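Local coordinates for replicase polyprotein 1a (Avian infectious bronchitis virus, PDB 3LD1) that is of unknown function but probably yields, by cleavage, coronavirus non-structural protein 2, of which this chain is the nsp2a fragment, at residues V7-I11 with L44-K48; C56-L61 with I88-S92; E218-V222 with V238-F242; A265-V269 with K280-V285. The protein carries 3 engineered substitutions. All coordinates share one frame; numbering follows the deposited sequence.

Contact 1: V7-I11 with L44-K48; sequences VSKDI and LQTGK
The carboxamide of Gln45 is the flat group of this contact, and it meets Lys9 with both of its ends. NE2 sends an almost straight but weak hydrogen bond to the backbone O of Lys9, 3.5 Å away, while OE1 lies alongside the first carbons of the lysine chain, 3.7 Å from Lys9 CB. Although Gln45 starts out from the helix away from Lys9, a bend at chi2 (-47°) folds the amide back. The lysine chain in turn runs over the helix end, CG at 3.9 Å from Leu44 O; its CE is modelled too near Gln45 O, so its tip is doubtful. The contact thus sets the exit of strand 4-8, a type I beta turn from Ser8 to Ile11, against the C-terminal end of helix 30-46, where Gly47 leaves the helix with positive phi, a backbone shape that glycine adopts readily. On the buried side, Leu44, with CG anti to the backbone N (chi1 -177°), puts CD1 3.4 Å from Val7 CG2, the two side chains crossing at about a right angle. The branched apolar residues suit this inner side, where helix 13-20 packs on Val7 through Leu19 and on Ile11 through Cys16.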
loop_
_atom_site.group_PDB
_atom_site.type_symbol
_atom_site.label_atom_id
_atom_site.label_comp_id
_atom_site.label_asym_id
_atom_site.label_seq_id
_atom_site.Cartn_x
_atom_site.Cartn_y
_atom_site.Cartn_z
ATOM N N VAL A 7 20.167 -0.377 29.268
ATOM C CA VAL A 7 18.886 -1.021 29.216
ATOM C C VAL A 7 18.964 -2.396 28.634
ATOM O O VAL A 7 19.381 -2.599 27.488
ATOM C CB VAL A 7 17.694 -0.138 28.705
ATOM C CG1 VAL A 7 18.136 1.217 28.177
ATOM C CG2 VAL A 7 16.870 -0.876 27.779
ATOM N N SER A 8 18.612 -3.329 29.512
ATOM C CA SER A 8 18.554 -4.710 29.227
ATOM C C SER A 8 17.872 -5.034 27.886
ATOM O O SER A 8 16.704 -4.719 27.654
ATOM C CB SER A 8 17.820 -5.349 30.350
ATOM O OG SER A 8 18.309 -6.621 30.451
ATOM N N LYS A 9 18.650 -5.638 27.009
ATOM C CA LYS A 9 18.234 -6.010 25.665
ATOM C C LYS A 9 16.960 -6.846 25.647
ATOM O O LYS A 9 16.176 -6.735 24.682
ATOM C CB LYS A 9 19.377 -6.755 24.916
ATOM C CG LYS A 9 20.499 -5.847 24.383
ATOM C CD LYS A 9 21.834 -6.577 24.122
ATOM C CE LYS A 9 22.398 -6.184 22.768
ATOM N NZ LYS A 9 23.793 -6.280 22.950
ATOM N N ASP A 10 16.740 -7.639 26.709
ATOM C CA ASP A 10 15.551 -8.508 26.846
ATOM C C ASP A 10 14.314 -7.826 27.431
ATOM O O ASP A 10 13.322 -8.529 27.668
ATOM C CB ASP A 10 15.867 -9.737 27.729
ATOM C CG ASP A 10 16.367 -9.331 29.129
ATOM O OD1 ASP A 10 16.503 -10.190 30.032
ATOM O OD2 ASP A 10 16.631 -8.113 29.306
ATOM N N ILE A 11 14.340 -6.506 27.698
ATOM C CA ILE A 11 13.155 -5.937 28.365
ATOM C C ILE A 11 11.818 -6.323 27.660
ATOM O O ILE A 11 11.770 -6.399 26.410
ATOM C CB ILE A 11 13.267 -4.456 28.511
ATOM C CG1 ILE A 11 13.610 -3.808 27.168
ATOM C CG2 ILE A 11 14.318 -4.095 29.634
ATOM C CD1 ILE A 11 13.427 -2.321 27.256
ATOM N N LEU A 44 19.047 -0.308 20.221
ATOM C CA LEU A 44 19.064 -0.973 21.506
ATOM C C LEU A 44 19.799 -2.270 21.417
ATOM O O LEU A 44 20.547 -2.579 22.316
ATOM C CB LEU A 44 17.651 -1.189 21.992
ATOM C CG LEU A 44 17.383 -1.824 23.359
ATOM C CD1 LEU A 44 17.954 -1.022 24.576
ATOM C CD2 LEU A 44 15.860 -2.071 23.549
ATOM N N GLN A 45 19.627 -3.021 20.324
ATOM C CA GLN A 45 20.202 -4.369 20.240
ATOM C C GLN A 45 21.684 -4.380 19.922
ATOM O O GLN A 45 22.370 -5.393 20.195
ATOM C CB GLN A 45 19.489 -5.196 19.137
ATOM C CG GLN A 45 18.036 -5.439 19.432
ATOM C CD GLN A 45 17.842 -5.910 20.883
ATOM O OE1 GLN A 45 18.509 -6.867 21.333
ATOM N NE2 GLN A 45 16.921 -5.248 21.619
ATOM N N THR A 46 22.151 -3.295 19.289
ATOM C CA THR A 46 23.600 -3.113 18.972
ATOM C C THR A 46 24.413 -3.026 20.237
ATOM O O THR A 46 25.527 -3.463 20.237
ATOM C CB THR A 46 23.949 -1.853 18.046
ATOM O OG1 THR A 46 23.781 -0.630 18.780
ATOM C CG2 THR A 46 23.111 -1.836 16.712
ATOM N N GLY A 47 23.871 -2.494 21.334
ATOM C CA GLY A 47 24.591 -2.596 22.635
ATOM C C GLY A 47 25.711 -1.579 22.682
ATOM O O GLY A 47 26.577 -1.589 23.576
ATOM N N LYS A 48 25.679 -0.719 21.669
ATOM C CA LYS A 48 26.482 0.454 21.582
ATOM C C LYS A 48 25.659 1.648 22.139
ATOM O O LYS A 48 24.414 1.768 21.958
ATOM C CB LYS A 48 26.889 0.684 20.129
ATOM C CG LYS A 48 27.054 2.167 19.775
ATOM C CD LYS A 48 28.370 2.444 18.979
ATOM C CE LYS A 48 28.363 3.879 18.399
ATOM N NZ LYS A 48 29.395 3.877 17.299
#

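Contact 2: C56-L61 with I88-S92; sequences CGLFLL and IFGVS
Cys56 and Phe89 bring the backbones nearest, CA to CA 6.7 Å, and residues 56-61 and 88-91 run, end to end, in directions 143° apart. Phe59 and Phe89 carry the contact as an edge-to-face pair, with centroids 4.5 Å apart and planes inclined at 53°, well short of a perpendicular T. Phe89 gives the edge: its CD2 sits over the centre of the Phe59 ring, 3.6 Å from Phe59 CD2. With CG anti to its carbonyl carbon (chi1 -62°), Phe59 swings its ring out from the strand so that one face is presented to the incoming C-H. Further along the rim of Phe89, in the plane of its ring, Leu61 CD2 meets CZ at 3.6 Å. Within the helix end, Ile88 CG2 lies over a face of the same ring, offset toward its rim. Two flat rings and a branched leucine suit this apolar strand-to-helix interface. Gly90 ends the helix with positive phi, at backbone angles where a side chain would collide with the preceding carbonyl, and Ser92 is the N-cap of the next helix, its OG bonded to Ala95 N. In the four-stranded mixed sheet, strand 57-64 lies between 50-54 and 4-8, pairing through Phe59 with Phe52 and through Leu60 with Ile5. Helix 82-89 is laid against this sheet, and the side chains of Phe59, Leu61 and Ile88 all touch Ile5 of strand 4-8.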
loop_
_atom_site.group_PDB
_atom_site.type_symbol
_atom_site.label_atom_id
_atom_site.label_comp_id
_atom_site.label_asym_id
_atom_site.label_seq_id
_atom_site.Cartn_x
_atom_site.Cartn_y
_atom_site.Cartn_z
ATOM N N CYS A 56 11.843 14.806 28.100
ATOM C CA CYS A 56 12.573 15.197 29.293
ATOM C C CYS A 56 13.998 15.503 28.892
ATOM O O CYS A 56 14.888 15.329 29.701
ATOM C CB CYS A 56 12.644 14.029 30.251
ATOM S SG CYS A 56 11.053 13.638 30.890
ATOM N N GLY A 57 14.232 15.877 27.627
ATOM C CA GLY A 57 15.610 16.162 27.166
ATOM C C GLY A 57 16.378 14.913 26.720
ATOM O O GLY A 57 15.834 13.783 26.673
ATOM N N LEU A 58 17.642 15.116 26.364
ATOM C CA LEU A 58 18.420 14.131 25.652
ATOM C C LEU A 58 18.931 13.111 26.667
ATOM O O LEU A 58 19.516 13.510 27.669
ATOM C CB LEU A 58 19.605 14.826 24.982
ATOM C CG LEU A 58 20.717 13.977 24.332
ATOM C CD1 LEU A 58 20.142 12.949 23.331
ATOM C CD2 LEU A 58 21.707 14.898 23.604
ATOM N N PHE A 59 18.715 11.809 26.458
ATOM C CA PHE A 59 19.475 10.855 27.298
ATOM C C PHE A 59 20.308 10.030 26.386
ATOM O O PHE A 59 20.092 10.013 25.152
ATOM C CB PHE A 59 18.627 9.922 28.180
ATOM C CG PHE A 59 17.775 10.638 29.228
ATOM C CD1 PHE A 59 18.087 10.543 30.574
ATOM C CD2 PHE A 59 16.617 11.358 28.858
ATOM C CE1 PHE A 59 17.270 11.177 31.539
ATOM C CE2 PHE A 59 15.804 11.996 29.795
ATOM C CZ PHE A 59 16.120 11.909 31.142
ATOM N N LEU A 60 21.262 9.352 26.996
ATOM C CA LEU A 60 22.025 8.358 26.284
ATOM C C LEU A 60 21.633 6.972 26.829
ATOM O O LEU A 60 21.549 6.802 28.079
ATOM C CB LEU A 60 23.512 8.597 26.505
ATOM C CG LEU A 60 24.060 10.033 26.421
ATOM C CD1 LEU A 60 25.593 9.959 26.662
ATOM C CD2 LEU A 60 23.674 10.817 25.118
ATOM N N LEU A 61 21.423 6.008 25.907
ATOM C CA LEU A 61 21.126 4.608 26.263
ATOM C C LEU A 61 22.153 3.647 25.715
ATOM O O LEU A 61 22.854 3.947 24.787
ATOM C CB LEU A 61 19.715 4.173 25.813
ATOM C CG LEU A 61 18.520 5.123 26.015
ATOM C CD1 LEU A 61 17.399 4.892 25.027
ATOM C CD2 LEU A 61 17.998 5.061 27.390
ATOM N N ILE A 88 14.275 7.431 36.653
ATOM C CA ILE A 88 15.370 7.786 35.822
ATOM C C ILE A 88 14.964 8.890 34.883
ATOM O O ILE A 88 15.709 9.862 34.769
ATOM C CB ILE A 88 15.773 6.620 34.975
ATOM C CG1 ILE A 88 16.405 5.472 35.808
ATOM C CG2 ILE A 88 16.599 7.113 33.798
ATOM C CD1 ILE A 88 16.491 4.229 35.021
ATOM N N PHE A 89 13.795 8.802 34.217
ATOM C CA PHE A 89 13.507 9.731 33.084
ATOM C C PHE A 89 12.610 10.905 33.418
ATOM O O PHE A 89 12.616 11.941 32.714
ATOM C CB PHE A 89 12.994 8.996 31.843
ATOM C CG PHE A 89 14.011 8.072 31.205
ATOM C CD1 PHE A 89 14.171 6.781 31.655
ATOM C CD2 PHE A 89 14.784 8.490 30.146
ATOM C CE1 PHE A 89 15.110 5.908 31.112
ATOM C CE2 PHE A 89 15.745 7.621 29.561
ATOM C CZ PHE A 89 15.915 6.341 30.037
ATOM N N GLY A 90 11.910 10.796 34.536
ATOM C CA GLY A 90 10.849 11.718 34.860
ATOM C C GLY A 90 9.602 11.091 34.286
ATOM O O GLY A 90 9.597 9.897 33.975
ATOM N N VAL A 91 8.550 11.891 34.139
ATOM C CA VAL A 91 7.235 11.432 33.809
ATOM C C VAL A 91 7.011 11.794 32.362
ATOM O O VAL A 91 7.413 12.872 31.924
ATOM C CB VAL A 91 6.152 12.121 34.665
ATOM C CG1 VAL A 91 4.711 11.640 34.261
ATOM C CG2 VAL A 91 6.366 11.787 36.095
ATOM N N SER A 92 6.405 10.842 31.638
ATOM C CA SER A 92 5.927 11.031 30.292
ATOM C C SER A 92 4.412 10.939 30.302
ATOM O O SER A 92 3.882 9.958 30.693
ATOM C CB SER A 92 6.507 9.972 29.350
ATOM O OG SER A 92 5.763 10.017 28.136
#

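Contact 3: E218-V222 with V238-F242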
loop_
_atom_site.group_PDB
_atom_site.type_symbol
_atom_site.label_atom_id
_atom_site.label_comp_id
_atom_site.label_asym_id
_atom_site.label_seq_id
_atom_site.Cartn_x
_atom_site.Cartn_y
_atom_site.Cartn_z
ATOM N N GLU A 218 -0.601 -6.535 -16.913
ATOM C CA GLU A 218 -1.035 -7.831 -17.384
ATOM C C GLU A 218 -2.562 -7.930 -17.345
ATOM O O GLU A 218 -3.142 -8.975 -16.963
ATOM C CB GLU A 218 -0.319 -8.942 -16.609
ATOM C CG GLU A 218 1.183 -9.045 -16.965
ATOM C CD GLU A 218 1.402 -9.099 -18.486
ATOM O OE1 GLU A 218 0.760 -9.976 -19.119
ATOM O OE2 GLU A 218 2.154 -8.246 -19.069
ATOM N N ARG A 219 -3.189 -6.816 -17.747
ATOM C CA ARG A 219 -4.644 -6.660 -17.793
ATOM C C ARG A 219 -5.333 -6.812 -16.459
ATOM O O ARG A 219 -6.516 -7.180 -16.424
ATOM C CB ARG A 219 -5.307 -7.619 -18.756
ATOM C CG ARG A 219 -4.721 -7.639 -20.144
ATOM C CD ARG A 219 -5.051 -8.966 -20.888
ATOM N NE ARG A 219 -4.382 -8.922 -22.177
ATOM C CZ ARG A 219 -3.201 -9.491 -22.491
ATOM N NH1 ARG A 219 -2.502 -10.265 -21.607
ATOM N NH2 ARG A 219 -2.711 -9.283 -23.741
ATOM N N THR A 220 -4.642 -6.514 -15.365
ATOM C CA THR A 220 -5.310 -6.346 -14.080
ATOM C C THR A 220 -4.972 -4.992 -13.570
ATOM O O THR A 220 -3.873 -4.462 -13.864
ATOM C CB THR A 220 -4.763 -7.282 -12.948
ATOM O OG1 THR A 220 -4.094 -8.421 -13.479
ATOM C CG2 THR A 220 -5.833 -7.711 -12.098
ATOM N N LEU A 221 -5.903 -4.460 -12.765
ATOM C CA LEU A 221 -5.606 -3.395 -11.846
ATOM C C LEU A 221 -4.664 -4.005 -10.794
ATOM O O LEU A 221 -4.774 -5.170 -10.480
ATOM C CB LEU A 221 -6.900 -2.950 -11.196
ATOM C CG LEU A 221 -7.854 -2.086 -12.050
ATOM C CD1 LEU A 221 -9.262 -1.936 -11.456
ATOM C CD2 LEU A 221 -7.276 -0.707 -12.226
ATOM N N VAL A 222 -3.668 -3.253 -10.341
ATOM C CA VAL A 222 -2.863 -3.643 -9.200
ATOM C C VAL A 222 -2.572 -2.402 -8.357
ATOM O O VAL A 222 -2.464 -1.340 -8.869
ATOM C CB VAL A 222 -1.574 -4.442 -9.559
ATOM C CG1 VAL A 222 -1.656 -5.069 -10.961
ATOM C CG2 VAL A 222 -0.275 -3.621 -9.326
ATOM N N VAL A 238 -7.996 -9.636 -6.980
ATOM C CA VAL A 238 -8.372 -8.764 -8.069
ATOM C C VAL A 238 -7.857 -9.345 -9.419
ATOM O O VAL A 238 -8.552 -9.326 -10.405
ATOM C CB VAL A 238 -7.859 -7.320 -7.849
ATOM C CG1 VAL A 238 -7.944 -6.492 -9.164
ATOM C CG2 VAL A 238 -8.630 -6.608 -6.783
ATOM N N ALA A 239 -6.656 -9.894 -9.442
ATOM C CA ALA A 239 -6.143 -10.425 -10.658
ATOM C C ALA A 239 -7.054 -11.549 -11.116
ATOM O O ALA A 239 -7.321 -11.685 -12.302
ATOM C CB ALA A 239 -4.753 -10.928 -10.439
ATOM N N LYS A 240 -7.531 -12.338 -10.148
ATOM C CA LYS A 240 -8.237 -13.561 -10.408
ATOM C C LYS A 240 -9.574 -13.191 -11.085
ATOM O O LYS A 240 -9.919 -13.800 -12.085
ATOM C CB LYS A 240 -8.460 -14.281 -9.086
ATOM C CG LYS A 240 -8.375 -15.787 -9.147
ATOM C CD LYS A 240 -8.912 -16.470 -7.807
ATOM C CE LYS A 240 -8.797 -18.071 -7.862
ATOM N NZ LYS A 240 -9.885 -18.732 -8.698
ATOM N N PHE A 241 -10.287 -12.185 -10.569
ATOM C CA PHE A 241 -11.492 -11.644 -11.183
ATOM C C PHE A 241 -11.222 -11.088 -12.582
ATOM O O PHE A 241 -12.114 -11.043 -13.423
ATOM C CB PHE A 241 -11.979 -10.505 -10.311
ATOM C CG PHE A 241 -13.202 -9.745 -10.826
ATOM C CD1 PHE A 241 -13.104 -8.805 -11.862
ATOM C CD2 PHE A 241 -14.434 -9.846 -10.165
ATOM C CE1 PHE A 241 -14.292 -8.026 -12.306
ATOM C CE2 PHE A 241 -15.585 -9.089 -10.569
ATOM C CZ PHE A 241 -15.515 -8.187 -11.659
ATOM N N PHE A 242 -10.012 -10.604 -12.828
ATOM C CA PHE A 242 -9.727 -10.062 -14.142
ATOM C C PHE A 242 -9.427 -11.168 -15.083
ATOM O O PHE A 242 -9.930 -11.186 -16.201
ATOM C CB PHE A 242 -8.592 -9.055 -14.106
ATOM C CG PHE A 242 -9.069 -7.689 -13.810
ATOM C CD1 PHE A 242 -9.368 -6.810 -14.837
ATOM C CD2 PHE A 242 -9.278 -7.289 -12.501
ATOM C CE1 PHE A 242 -9.864 -5.516 -14.534
ATOM C CE2 PHE A 242 -9.733 -6.013 -12.180
ATOM C CZ PHE A 242 -10.045 -5.115 -13.172
#
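Strand 220-222 and helix 238-242 run nearly antiparallel, 167° between their directions and 7.5 Å between the short axes, and come nearest at Thr220 and Ala239, whose CA atoms are 5.4 Å apart. Alanine suits that point, since its lone methyl lets the strand come close; the exact place of the Thr220 methyl is doubtful, because CG2 is modelled too near the helix backbone. Phe242 is the large group of the interface. One face of its ring lies against the strand backbone: Thr220 CA stands 4.3 Å from the ring centroid, 22° off the normal, as a CH-pi contact, and Leu221 N sits over the centre of the same face. The far end of the ring is met by Leu221, whose CD1 is 3.7 Å from Phe242 CZ, while CD1 of the ring comes to 3.3 Å from Arg219 O. One turn earlier in the helix, Val238 has CG1 anti to its backbone N (chi1 165°), and this methyl approaches Leu221 O at 3.7 Å. The interface is apolar packing, with no hydrogen bond between the strand and the helix. Glu218 and Arg219 both have positive phi, as in the type I' turn of a tight hairpin, and join strands 214-217 and 220-223, where Val222 pairs with Val215. Arg219 reaches Gly251 O through NE, and Phe242 of helix 232-243 also stacks edge-to-face with Phe260 of strand 258-260.

Contact 4: A265-V269 with K280-V285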
loop_
_atom_site.group_PDB
_atom_site.type_symbol
_atom_site.label_atom_id
_atom_site.label_comp_id
_atom_site.label_asym_id
_atom_site.label_seq_id
_atom_site.Cartn_x
_atom_site.Cartn_y
_atom_site.Cartn_z
ATOM N N ALA A 265 -5.898 1.091 -18.772
ATOM C CA ALA A 265 -7.320 0.969 -18.830
ATOM C C ALA A 265 -7.880 2.125 -19.588
ATOM O O ALA A 265 -7.487 3.285 -19.317
ATOM C CB ALA A 265 -7.906 0.994 -17.481
ATOM N N VAL A 266 -8.824 1.836 -20.486
ATOM C CA VAL A 266 -9.502 2.892 -21.185
ATOM C C VAL A 266 -10.952 2.645 -21.046
ATOM O O VAL A 266 -11.363 1.481 -20.986
ATOM C CB VAL A 266 -9.222 2.796 -22.683
ATOM C CG1 VAL A 266 -7.725 2.995 -22.987
ATOM C CG2 VAL A 266 -9.800 1.436 -23.303
ATOM N N LYS A 267 -11.748 3.701 -21.052
ATOM C CA LYS A 267 -13.140 3.551 -21.397
ATOM C C LYS A 267 -13.380 3.544 -22.908
ATOM O O LYS A 267 -12.710 4.307 -23.690
ATOM C CB LYS A 267 -14.008 4.652 -20.846
ATOM C CG LYS A 267 -13.375 5.891 -20.381
ATOM C CD LYS A 267 -14.493 6.690 -19.685
ATOM C CE LYS A 267 -15.833 6.551 -20.467
ATOM N NZ LYS A 267 -16.803 5.553 -19.844
ATOM N N ILE A 268 -14.346 2.688 -23.282
ATOM C CA ILE A 268 -14.808 2.543 -24.616
ATOM C C ILE A 268 -15.898 3.578 -24.797
ATOM O O ILE A 268 -16.835 3.615 -24.037
ATOM C CB ILE A 268 -15.449 1.164 -24.795
ATOM C CG1 ILE A 268 -14.509 0.041 -24.396
ATOM C CG2 ILE A 268 -15.896 0.955 -26.230
ATOM C CD1 ILE A 268 -15.291 -0.988 -23.537
ATOM N N VAL A 269 -15.828 4.379 -25.826
ATOM C CA VAL A 269 -16.938 5.270 -26.061
ATOM C C VAL A 269 -17.553 4.968 -27.419
ATOM O O VAL A 269 -16.813 4.831 -28.447
ATOM C CB VAL A 269 -16.544 6.773 -25.930
ATOM C CG1 VAL A 269 -15.206 6.971 -25.173
ATOM C CG2 VAL A 269 -16.405 7.386 -27.215
ATOM N N LYS A 280 -16.203 3.212 -32.591
ATOM C CA LYS A 280 -15.859 3.265 -31.194
ATOM C C LYS A 280 -14.442 3.701 -30.964
ATOM O O LYS A 280 -13.582 3.427 -31.796
ATOM C CB LYS A 280 -15.966 1.861 -30.598
ATOM C CG LYS A 280 -17.355 1.342 -30.496
ATOM C CD LYS A 280 -17.400 -0.125 -29.967
ATOM C CE LYS A 280 -18.837 -0.506 -29.624
ATOM N NZ LYS A 280 -18.799 -1.513 -28.473
ATOM N N GLY A 281 -14.176 4.273 -29.784
ATOM C CA GLY A 281 -12.807 4.604 -29.447
ATOM C C GLY A 281 -12.435 4.416 -27.993
ATOM O O GLY A 281 -13.223 3.951 -27.171
ATOM N N PHE A 282 -11.210 4.784 -27.666
ATOM C CA PHE A 282 -10.744 4.578 -26.324
ATOM C C PHE A 282 -10.292 5.873 -25.680
ATOM O O PHE A 282 -9.793 6.782 -26.374
ATOM C CB PHE A 282 -9.616 3.581 -26.325
ATOM C CG PHE A 282 -9.865 2.312 -27.168
ATOM C CD1 PHE A 282 -10.815 1.342 -26.776
ATOM C CD2 PHE A 282 -9.124 2.088 -28.362
ATOM C CE1 PHE A 282 -10.970 0.176 -27.505
ATOM C CE2 PHE A 282 -9.292 0.933 -29.113
ATOM C CZ PHE A 282 -10.197 -0.044 -28.665
ATOM N N GLU A 283 -10.550 5.971 -24.358
ATOM C CA GLU A 283 -10.059 7.081 -23.468
ATOM C C GLU A 283 -9.354 6.517 -22.237
ATOM O O GLU A 283 -10.050 5.958 -21.339
ATOM C CB GLU A 283 -11.211 7.931 -22.939
ATOM C CG GLU A 283 -11.551 9.186 -23.717
ATOM C CD GLU A 283 -12.926 9.780 -23.287
ATOM O OE1 GLU A 283 -13.690 10.274 -24.155
ATOM O OE2 GLU A 283 -13.279 9.690 -22.086
ATOM N N VAL A 284 -8.026 6.685 -22.173
ATOM C CA VAL A 284 -7.206 6.227 -21.060
ATOM C C VAL A 284 -7.805 6.729 -19.758
ATOM O O VAL A 284 -8.212 7.897 -19.686
ATOM C CB VAL A 284 -5.703 6.788 -21.162
ATOM C CG1 VAL A 284 -4.969 6.789 -19.835
ATOM C CG2 VAL A 284 -4.942 5.983 -22.046
ATOM N N VAL A 285 -7.825 5.883 -18.719
ATOM C CA VAL A 285 -8.147 6.363 -17.364
ATOM C C VAL A 285 -7.043 5.938 -16.370
ATOM O O VAL A 285 -6.510 4.807 -16.478
ATOM C CB VAL A 285 -9.589 5.933 -16.915
ATOM C CG1 VAL A 285 -10.707 6.741 -17.654
ATOM C CG2 VAL A 285 -9.807 4.469 -17.094
#
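An antiparallel beta hairpin is formed by strands 265-269 and 281-285, the last two of a four-stranded antiparallel sheet. Backbone bonds hold it in register at two full pairs. Lys267 and Glu283 exchange N-H...O bonds of 2.8 Å each way, but differently: Glu283 N approaches Lys267 O in the carbonyl plane, whereas Lys267 N stands above the carbonyl plane at Glu283 O, 36° out of it. Val269 and Gly281 are likewise joined twice, at 3.0 Å in both directions. Between them lies the non-hydrogen-bonded pair Ile268 with Phe282, and beyond Lys267 and Glu283 a second, Val266 with Val284; at such pairs CA-H groups face carbonyl oxygens, Ile268 CA coming to 3.3 Å from Gly281 O. The alternation gives the hairpin two unlike faces. On one, Val266, Ile268, Phe282 and Val284 form an apolar surface; Val266 CG2, set between its own N and carbonyl carbon, meets Phe282 CD1 diagonally at 3.6 Å. Phenylalanine suits this apolar side, and its ring also meets that of His325 with the planes nearly parallel. Strand 265-269 is bonded on its other edge to Ala259, and Val284 N finds Ser342 OG, so the outermost strand of this sheet also meets strand 335-342 of the C-terminal six-stranded sheet. The remaining face mixes Ala265, Val269 and Val285 with Lys267 and Glu283, long chains suited to a face partly open to solvent. These two lie side by side and point the same way, yet no salt bridge forms: Lys267 NZ stays 5.9 Å from Glu283 OE2.

From the N terminus the four contacts follow one another in series; none nests in or crosses another. Contact 1 closes a mostly helical loop of 32 residues; contact 2 closes one of 26 that holds both strand and helix. Both use the same mixed sheet: strands 4-8 and 57-64 are neighbours in it, and Val7 CG1 packs on Leu61 CD2 at 3.9 Å. They join that sheet to helices 30-46 and 82-89. A long helical region then leads to contact 3, which closes a 15-residue loop and has its centre about 45 Å from that of contact 1. Contact 4 is a hairpin with a 10-residue connection, its nearest atoms about 6 Å from contact 3, and it leads toward the C-terminal strands.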